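Long-range contact in Baccell_00875 (Bacteroides cellulosilyticus DSM 14838, PDB 5NO8), which is a polysaccharide lyase that probably removes L-rhamnose caps from complex arabinogalactan proteins: residues Y152-H164 / G530-Q542. Residues are numbered along the deposited sequence; the frame is centred on the assembly and turned at random.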
ATOM      1  N   TYR A 152      10.435  -0.691 -10.133  1.00 18.72           N
ATOM      2  CA  TYR A 152      10.523  -2.137 -10.200  1.00 20.30           C
ATOM      3  C   TYR A 152      11.060  -2.600 -11.554  1.00 20.87           C
ATOM      4  O   TYR A 152      10.321  -3.199 -12.328  1.00 22.23           O
ATOM      5  CB  TYR A 152       9.129  -2.742 -10.000  1.00 20.85           C
ATOM      6  CG  TYR A 152       8.423  -2.427  -8.688  1.00 21.03           C
ATOM      7  CD1 TYR A 152       9.109  -2.435  -7.468  1.00 21.55           C
ATOM      8  CD2 TYR A 152       7.038  -2.221  -8.668  1.00 21.81           C
ATOM      9  CE1 TYR A 152       8.441  -2.180  -6.259  1.00 22.38           C
ATOM     10  CE2 TYR A 152       6.364  -1.984  -7.473  1.00 22.33           C
ATOM     11  CZ  TYR A 152       7.052  -1.946  -6.280  1.00 22.31           C
ATOM     12  OH  TYR A 152       6.357  -1.701  -5.079  1.00 24.24           O
ATOM     13  N   PRO A 153      12.336  -2.328 -11.849  1.00 22.47           N
ATOM     14  CA  PRO A 153      12.891  -2.789 -13.144  1.00 24.38           C
ATOM     15  C   PRO A 153      12.995  -4.323 -13.212  1.00 26.10           C
ATOM     16  O   PRO A 153      12.623  -4.905 -14.212  1.00 29.33           O
ATOM     17  CB  PRO A 153      14.277  -2.133 -13.187  1.00 24.03           C
ATOM     18  CG  PRO A 153      14.625  -1.896 -11.750  1.00 23.94           C
ATOM     19  CD  PRO A 153      13.338  -1.598 -11.054  1.00 24.06           C
ATOM     20  N   ASP A 154      13.471  -4.953 -12.143  1.00 27.63           N
ATOM     21  CA  ASP A 154      13.553  -6.421 -12.011  1.00 30.33           C
ATOM     22  C   ASP A 154      13.934  -6.743 -10.566  1.00 29.33           C
ATOM     23  O   ASP A 154      14.401  -5.849  -9.849  1.00 29.13           O
ATOM     24  CB  ASP A 154      14.557  -7.042 -12.997  1.00 33.17           C
ATOM     25  CG  ASP A 154      15.965  -6.482 -12.859  1.00 36.03           C
ATOM     26  OD1 ASP A 154      16.648  -6.717 -11.843  1.00 34.74           O
ATOM     27  OD2 ASP A 154      16.429  -5.843 -13.818  1.00 44.78           O
ATOM     28  N   ALA A 155      13.758  -7.995 -10.139  1.00 26.98           N
ATOM     29  CA  ALA A 155      14.009  -8.366  -8.745  1.00 27.13           C
ATOM     30  C   ALA A 155      15.432  -8.077  -8.262  1.00 26.72           C
ATOM     31  O   ALA A 155      15.628  -7.624  -7.144  1.00 24.39           O
ATOM     32  CB  ALA A 155      13.640  -9.827  -8.488  1.00 27.46           C
ATOM     33  N   GLN A 156      16.426  -8.284  -9.125  1.00 26.44           N
ATOM     34  CA  GLN A 156      17.808  -8.190  -8.684  1.00 29.17           C
ATOM     35  C   GLN A 156      18.186  -6.733  -8.466  1.00 25.88           C
ATOM     36  O   GLN A 156      18.764  -6.400  -7.457  1.00 25.60           O
ATOM     37  CB  GLN A 156      18.761  -8.845  -9.682  1.00 34.67           C
ATOM     38  CG  GLN A 156      18.707 -10.375  -9.647  1.00 38.03           C
ATOM     39  CD  GLN A 156      17.368 -10.981 -10.104  1.00 44.27           C
ATOM     40  OE1 GLN A 156      16.887 -11.959  -9.504  1.00 49.15           O
ATOM     41  NE2 GLN A 156      16.760 -10.411 -11.166  1.00 41.52           N
ATOM     42  N   GLN A 157      17.842  -5.868  -9.405  1.00 24.82           N
ATOM     43  CA  GLN A 157      18.106  -4.440  -9.199  1.00 26.16           C
ATOM     44  C   GLN A 157      17.267  -3.865  -8.050  1.00 23.66           C
ATOM     45  O   GLN A 157      17.728  -2.992  -7.326  1.00 21.81           O
ATOM     46  CB  GLN A 157      17.838  -3.655 -10.467  1.00 26.83           C
ATOM     47  CG  GLN A 157      18.860  -3.874 -11.554  1.00 29.30           C
ATOM     48  CD  GLN A 157      18.553  -2.979 -12.734  1.00 31.68           C
ATOM     49  OE1 GLN A 157      17.834  -3.376 -13.644  1.00 35.80           O
ATOM     50  NE2 GLN A 157      19.054  -1.753 -12.700  1.00 34.77           N
ATOM     51  N   CYS A 158      16.031  -4.343  -7.900  1.00 23.39           N
ATOM     52  CA  CYS A 158      15.177  -3.867  -6.796  1.00 23.66           C
ATOM     53  C   CYS A 158      15.792  -4.170  -5.448  1.00 22.81           C
ATOM     54  O   CYS A 158      15.971  -3.288  -4.633  1.00 21.55           O
ATOM     55  CB  CYS A 158      13.804  -4.486  -6.858  1.00 22.39           C
ATOM     56  SG  CYS A 158      12.833  -3.818  -8.185  1.00 24.41           S
ATOM     57  N   ILE A 159      16.160  -5.431  -5.255  1.00 22.20           N
ATOM     58  CA  ILE A 159      16.708  -5.897  -4.001  1.00 23.84           C
ATOM     59  C   ILE A 159      17.969  -5.132  -3.586  1.00 21.97           C
ATOM     60  O   ILE A 159      18.150  -4.799  -2.412  1.00 21.37           O
ATOM     61  CB  ILE A 159      16.927  -7.438  -4.114  1.00 27.30           C
ATOM     62  CG1 ILE A 159      15.568  -8.152  -4.008  1.00 30.31           C
ATOM     63  CG2 ILE A 159      17.948  -7.975  -3.140  1.00 29.91           C
ATOM     64  CD1 ILE A 159      14.901  -8.112  -2.661  1.00 32.80           C
ATOM     65  N   ASN A 160      18.831  -4.837  -4.555  1.00 21.22           N
ATOM     66  CA  ASN A 160      20.118  -4.232  -4.253  1.00 20.59           C
ATOM     67  C   ASN A 160      20.164  -2.717  -4.396  1.00 19.15           C
ATOM     68  O   ASN A 160      21.015  -2.089  -3.776  1.00 19.72           O
ATOM     69  CB  ASN A 160      21.178  -4.873  -5.151  1.00 21.24           C
ATOM     70  CG  ASN A 160      21.408  -6.326  -4.784  1.00 22.58           C
ATOM     71  OD1 ASN A 160      21.929  -6.631  -3.708  1.00 24.06           O
ATOM     72  ND2 ASN A 160      21.001  -7.222  -5.658  1.00 24.77           N
ATOM     73  N   SER A 161      19.290  -2.169  -5.233  1.00 17.74           N
ATOM     74  CA  SER A 161      19.483  -0.814  -5.782  1.00 19.36           C
ATOM     75  C   SER A 161      18.242   0.066  -5.928  1.00 17.75           C
ATOM     76  O   SER A 161      18.315   1.080  -6.624  1.00 18.35           O
ATOM     77  CB  SER A 161      20.114  -0.943  -7.182  1.00 20.32           C
ATOM     78  OG  SER A 161      21.272  -1.759  -7.111  1.00 24.44           O
ATOM     79  N   ARG A 162      17.126  -0.324  -5.317  1.00 17.88           N
ATOM     80  CA  ARG A 162      15.903   0.496  -5.296  1.00 16.23           C
ATOM     81  C   ARG A 162      15.379   0.550  -3.879  1.00 16.59           C
ATOM     82  O   ARG A 162      15.791  -0.231  -3.024  1.00 16.09           O
ATOM     83  CB  ARG A 162      14.830  -0.036  -6.244  1.00 16.94           C
ATOM     84  CG  ARG A 162      15.233  -0.109  -7.716  1.00 17.23           C
ATOM     85  CD  ARG A 162      15.451   1.289  -8.286  1.00 17.16           C
ATOM     86  NE  ARG A 162      15.719   1.270  -9.714  1.00 18.59           N
ATOM     87  CZ  ARG A 162      16.913   1.009 -10.260  1.00 19.06           C
ATOM     88  NH1 ARG A 162      17.966   0.742  -9.507  1.00 19.95           N
ATOM     89  NH2 ARG A 162      17.041   0.999 -11.581  1.00 20.64           N
ATOM     90  N   ALA A 163      14.472   1.482  -3.627  1.00 15.65           N
ATOM     91  CA  ALA A 163      13.988   1.699  -2.253  1.00 16.32           C
ATOM     92  C   ALA A 163      12.469   1.786  -2.186  1.00 16.10           C
ATOM     93  O   ALA A 163      11.847   2.444  -3.012  1.00 17.20           O
ATOM     94  CB  ALA A 163      14.600   2.961  -1.686  1.00 16.85           C
ATOM     95  N   HIS A 164      11.905   1.134  -1.171  1.00 15.82           N
ATOM     96  CA  HIS A 164      10.514   1.374  -0.767  1.00 15.28           C
ATOM     97  C   HIS A 164      10.492   2.700  -0.001  1.00 14.73           C
ATOM     98  O   HIS A 164      11.116   2.830   1.060  1.00 15.42           O
ATOM     99  CB  HIS A 164      10.021   0.243   0.115  1.00 15.25           C
ATOM    100  CG  HIS A 164       9.959  -1.076  -0.586  1.00 15.61           C
ATOM    101  ND1 HIS A 164       9.320  -1.238  -1.794  1.00 15.73           N
ATOM    102  CD2 HIS A 164      10.418  -2.301  -0.229  1.00 15.25           C
ATOM    103  CE1 HIS A 164       9.388  -2.512  -2.149  1.00 15.56           C
ATOM    104  NE2 HIS A 164      10.061  -3.173  -1.226  1.00 15.23           N
ATOM    105  N   GLY A 530      14.913 -18.384  -3.824  1.00 30.46           N
ATOM    106  CA  GLY A 530      15.201 -17.365  -2.805  1.00 29.48           C
ATOM    107  C   GLY A 530      14.662 -16.002  -3.234  1.00 28.14           C
ATOM    108  O   GLY A 530      13.513 -15.890  -3.669  1.00 29.17           O
ATOM    109  N   LEU A 531      15.511 -14.986  -3.183  1.00 28.52           N
ATOM    110  CA  LEU A 531      15.108 -13.628  -3.550  1.00 29.80           C
ATOM    111  C   LEU A 531      15.138 -13.351  -5.055  1.00 30.84           C
ATOM    112  O   LEU A 531      14.779 -12.248  -5.489  1.00 30.27           O
ATOM    113  CB  LEU A 531      15.973 -12.605  -2.810  1.00 30.59           C
ATOM    114  CG  LEU A 531      16.085 -12.781  -1.289  1.00 31.61           C
ATOM    115  CD1 LEU A 531      16.919 -11.651  -0.704  1.00 32.17           C
ATOM    116  CD2 LEU A 531      14.722 -12.843  -0.632  1.00 32.01           C
ATOM    117  N   ASN A 532      15.519 -14.337  -5.866  1.00 31.15           N
ATOM    118  CA  ASN A 532      15.383 -14.215  -7.320  1.00 32.45           C
ATOM    119  C   ASN A 532      13.951 -14.474  -7.759  1.00 32.79           C
ATOM    120  O   ASN A 532      13.657 -15.458  -8.422  1.00 32.46           O
ATOM    121  CB  ASN A 532      16.351 -15.163  -8.039  1.00 33.50           C
ATOM    122  CG  ASN A 532      17.777 -14.941  -7.613  1.00 34.59           C
ATOM    123  OD1 ASN A 532      18.404 -15.824  -7.040  1.00 37.16           O
ATOM    124  ND2 ASN A 532      18.280 -13.731  -7.838  1.00 32.63           N
ATOM    125  N   TYR A 533      13.061 -13.546  -7.412  1.00 32.53           N
ATOM    126  CA  TYR A 533      11.641 -13.702  -7.686  1.00 30.71           C
ATOM    127  C   TYR A 533      11.405 -13.494  -9.176  1.00 31.74           C
ATOM    128  O   TYR A 533      11.811 -12.460  -9.720  1.00 32.21           O
ATOM    129  CB  TYR A 533      10.822 -12.676  -6.901  1.00 29.64           C
ATOM    130  CG  TYR A 533      10.929 -12.774  -5.400  1.00 28.94           C
ATOM    131  CD1 TYR A 533      10.188 -13.716  -4.683  1.00 30.35           C
ATOM    132  CD2 TYR A 533      11.730 -11.904  -4.693  1.00 29.29           C
ATOM    133  CE1 TYR A 533      10.276 -13.792  -3.304  1.00 29.85           C
ATOM    134  CE2 TYR A 533      11.824 -11.965  -3.317  1.00 30.69           C
ATOM    135  CZ  TYR A 533      11.096 -12.911  -2.629  1.00 30.24           C
ATOM    136  OH  TYR A 533      11.207 -12.940  -1.273  1.00 31.24           O
ATOM    137  N   PRO A 534      10.746 -14.447  -9.848  1.00 34.16           N
ATOM    138  CA  PRO A 534      10.377 -14.188 -11.238  1.00 35.47           C
ATOM    139  C   PRO A 534       9.356 -13.050 -11.382  1.00 35.13           C
ATOM    140  O   PRO A 534       8.565 -12.785 -10.451  1.00 33.64           O
ATOM    141  CB  PRO A 534       9.760 -15.519 -11.721  1.00 36.28           C
ATOM    142  CG  PRO A 534       9.771 -16.455 -10.572  1.00 36.89           C
ATOM    143  CD  PRO A 534      10.158 -15.703  -9.340  1.00 37.62           C
ATOM    144  N   ALA A 535       9.373 -12.386 -12.534  1.00 31.82           N
ATOM    145  CA  ALA A 535       8.410 -11.331 -12.805  1.00 34.09           C
ATOM    146  C   ALA A 535       7.054 -11.982 -13.059  1.00 34.26           C
ATOM    147  O   ALA A 535       6.979 -13.071 -13.630  1.00 35.48           O
ATOM    148  CB  ALA A 535       8.838 -10.494 -14.005  1.00 35.56           C
ATOM    149  N   HIS A 536       5.988 -11.329 -12.605  1.00 34.35           N
ATOM    150  CA  HIS A 536       4.625 -11.757 -12.921  1.00 34.32           C
ATOM    151  C   HIS A 536       3.942 -10.580 -13.610  1.00 35.12           C
ATOM    152  O   HIS A 536       4.450 -10.089 -14.615  1.00 33.48           O
ATOM    153  CB  HIS A 536       3.906 -12.271 -11.658  1.00 35.97           C
ATOM    154  CG  HIS A 536       4.435 -13.580 -11.160  1.00 35.67           C
ATOM    155  ND1 HIS A 536       5.672 -13.710 -10.567  1.00 35.97           N
ATOM    156  CD2 HIS A 536       3.895 -14.824 -11.182  1.00 37.57           C
ATOM    157  CE1 HIS A 536       5.874 -14.976 -10.248  1.00 34.89           C
ATOM    158  NE2 HIS A 536       4.807 -15.670 -10.601  1.00 35.83           N
ATOM    159  N   GLU A 537       2.812 -10.103 -13.090  1.00 33.84           N
ATOM    160  CA  GLU A 537       2.072  -9.032 -13.741  1.00 34.07           C
ATOM    161  C   GLU A 537       2.710  -7.666 -13.423  1.00 32.79           C
ATOM    162  O   GLU A 537       2.499  -6.681 -14.134  1.00 35.43           O
ATOM    163  CB  GLU A 537       0.588  -9.148 -13.361  1.00 35.39           C
ATOM    164  CG  GLU A 537       0.005 -10.445 -13.954  1.00 37.97           C
ATOM    165  CD  GLU A 537      -1.417 -10.789 -13.530  1.00 38.92           C
ATOM    166  OE1 GLU A 537      -1.966 -10.124 -12.621  1.00 37.22           O
ATOM    167  OE2 GLU A 537      -1.970 -11.763 -14.108  1.00 37.71           O
ATOM    168  N   VAL A 538       3.509  -7.633 -12.359  1.00 29.46           N
ATOM    169  CA  VAL A 538       4.435  -6.538 -12.068  1.00 28.85           C
ATOM    170  C   VAL A 538       5.785  -7.230 -11.907  1.00 29.21           C
ATOM    171  O   VAL A 538       5.828  -8.406 -11.549  1.00 28.27           O
ATOM    172  CB  VAL A 538       4.016  -5.795 -10.774  1.00 29.28           C
ATOM    173  CG1 VAL A 538       4.849  -4.540 -10.540  1.00 30.38           C
ATOM    174  CG2 VAL A 538       2.528  -5.443 -10.811  1.00 28.06           C
ATOM    175  N   ASN A 539       6.885  -6.525 -12.175  1.00 28.87           N
ATOM    176  CA  ASN A 539       8.216  -7.166 -12.200  1.00 28.63           C
ATOM    177  C   ASN A 539       8.698  -7.604 -10.833  1.00 27.95           C
ATOM    178  O   ASN A 539       9.396  -8.604 -10.704  1.00 27.72           O
ATOM    179  CB  ASN A 539       9.288  -6.248 -12.819  1.00 29.21           C
ATOM    180  CG  ASN A 539       9.012  -5.891 -14.271  1.00 30.00           C
ATOM    181  OD1 ASN A 539       9.449  -4.816 -14.752  1.00 30.89           O
ATOM    182  ND2 ASN A 539       8.278  -6.747 -14.975  1.00 26.62           N
ATOM    183  N   TYR A 540       8.344  -6.824  -9.819  1.00 25.38           N
ATOM    184  CA  TYR A 540       8.657  -7.156  -8.456  1.00 23.06           C
ATOM    185  C   TYR A 540       7.618  -6.430  -7.651  1.00 21.72           C
ATOM    186  O   TYR A 540       7.372  -5.271  -7.923  1.00 22.88           O
ATOM    187  CB  TYR A 540      10.060  -6.648  -8.107  1.00 23.07           C
ATOM    188  CG  TYR A 540      10.445  -6.839  -6.674  1.00 21.78           C
ATOM    189  CD1 TYR A 540      10.882  -8.076  -6.207  1.00 22.76           C
ATOM    190  CD2 TYR A 540      10.357  -5.780  -5.755  1.00 21.78           C
ATOM    191  CE1 TYR A 540      11.212  -8.267  -4.875  1.00 22.29           C
ATOM    192  CE2 TYR A 540      10.705  -5.958  -4.421  1.00 21.14           C
ATOM    193  CZ  TYR A 540      11.120  -7.206  -3.988  1.00 23.11           C
ATOM    194  OH  TYR A 540      11.466  -7.390  -2.672  1.00 22.91           O
ATOM    195  N   GLU A 541       7.035  -7.080  -6.652  1.00 21.17           N
ATOM    196  CA  GLU A 541       6.005  -6.421  -5.828  1.00 21.58           C
ATOM    197  C   GLU A 541       5.615  -7.247  -4.627  1.00 20.56           C
ATOM    198  O   GLU A 541       5.942  -8.436  -4.516  1.00 19.66           O
ATOM    199  CB  GLU A 541       4.751  -6.139  -6.658  1.00 23.44           C
ATOM    200  CG  GLU A 541       4.163  -7.385  -7.316  1.00 24.77           C
ATOM    201  CD  GLU A 541       2.640  -7.387  -7.319  1.00 27.85           C
ATOM    202  OE1 GLU A 541       2.057  -7.092  -6.234  1.00 28.77           O
ATOM    203  OE2 GLU A 541       2.022  -7.703  -8.370  1.00 25.89           O
ATOM    204  N   GLN A 542       4.852  -6.617  -3.739  1.00 19.21           N
ATOM    205  CA  GLN A 542       4.412  -7.272  -2.538  1.00 18.77           C
ATOM    206  C   GLN A 542       3.541  -8.508  -2.769  1.00 19.10           C
ATOM    207  O   GLN A 542       3.604  -9.449  -1.960  1.00 19.98           O
ATOM    208  CB  GLN A 542       3.721  -6.261  -1.614  1.00 18.83           C
ATOM    209  CG  GLN A 542       3.085  -6.867  -0.357  1.00 16.90           C
ATOM    210  CD  GLN A 542       1.615  -7.146  -0.526  1.00 17.33           C
ATOM    211  OE1 GLN A 542       1.034  -6.868  -1.560  1.00 16.43           O
ATOM    212  NE2 GLN A 542       1.000  -7.691   0.515  1.00 16.83           N
TER
HETATM  213  O   HOH W   1       4.464  -3.710  -4.136  1.00 17.28           O
HETATM  214  O   HOH W   2      11.693  -9.475 -11.704  1.00 36.13           O
HETATM  215  O   HOH W   3      11.072  -5.674  -0.611  1.00 18.26           O
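C158 and I159 of the short helix 155-161 meet the ring of Y540, which lies in the loop between helices 509-529 and 542-559. CB of C158 lies over one face of the Y540 ring in a CH-pi contact, 4.2 Å from its centroid, with SG placed obliquely as a sulfur-aromatic partner. At the ring's edge, CD1 of Y152 approaches CD2 of Y540 to 4.0 Å, the two side chains crossing at about a right angle. CD1 of I159 meets Y540 OH at 3.5 Å, while V574 of helix 562-576 touches both side chains. With CG turned away from its own carbonyl carbon (chi1 -60°), Y152 presents a ring face to the carbonyl of Y540, whose O sits 3.0 Å above the plane, over the ring's centre; this buried oxygen has no hydrogen-bond partner. CG1 of V538 packs obliquely on the same ring.

Among polar contacts, ND2 of N532 donates to OE1 of Q156 at 2.8 Å, almost straight (167°), between nearly coplanar amides. Waters supply further links, joining Y152 OH to Q542 N, A155 N to N539 O, and H164 NE2 to Y540 OH. Replacing Y152 by alanine is likely to uncover the Y540 carbonyl and ring edge and to lose the water bridge to the backbone N of Q542.

The arrangement is consistent with a junction between the beta-sheet and alpha-helical parts of the lyase: a short helix N-capped by D154, leading into edge strand 163-168 of an antiparallel sheet, packs against a helix-connecting loop of the alpha-helical region.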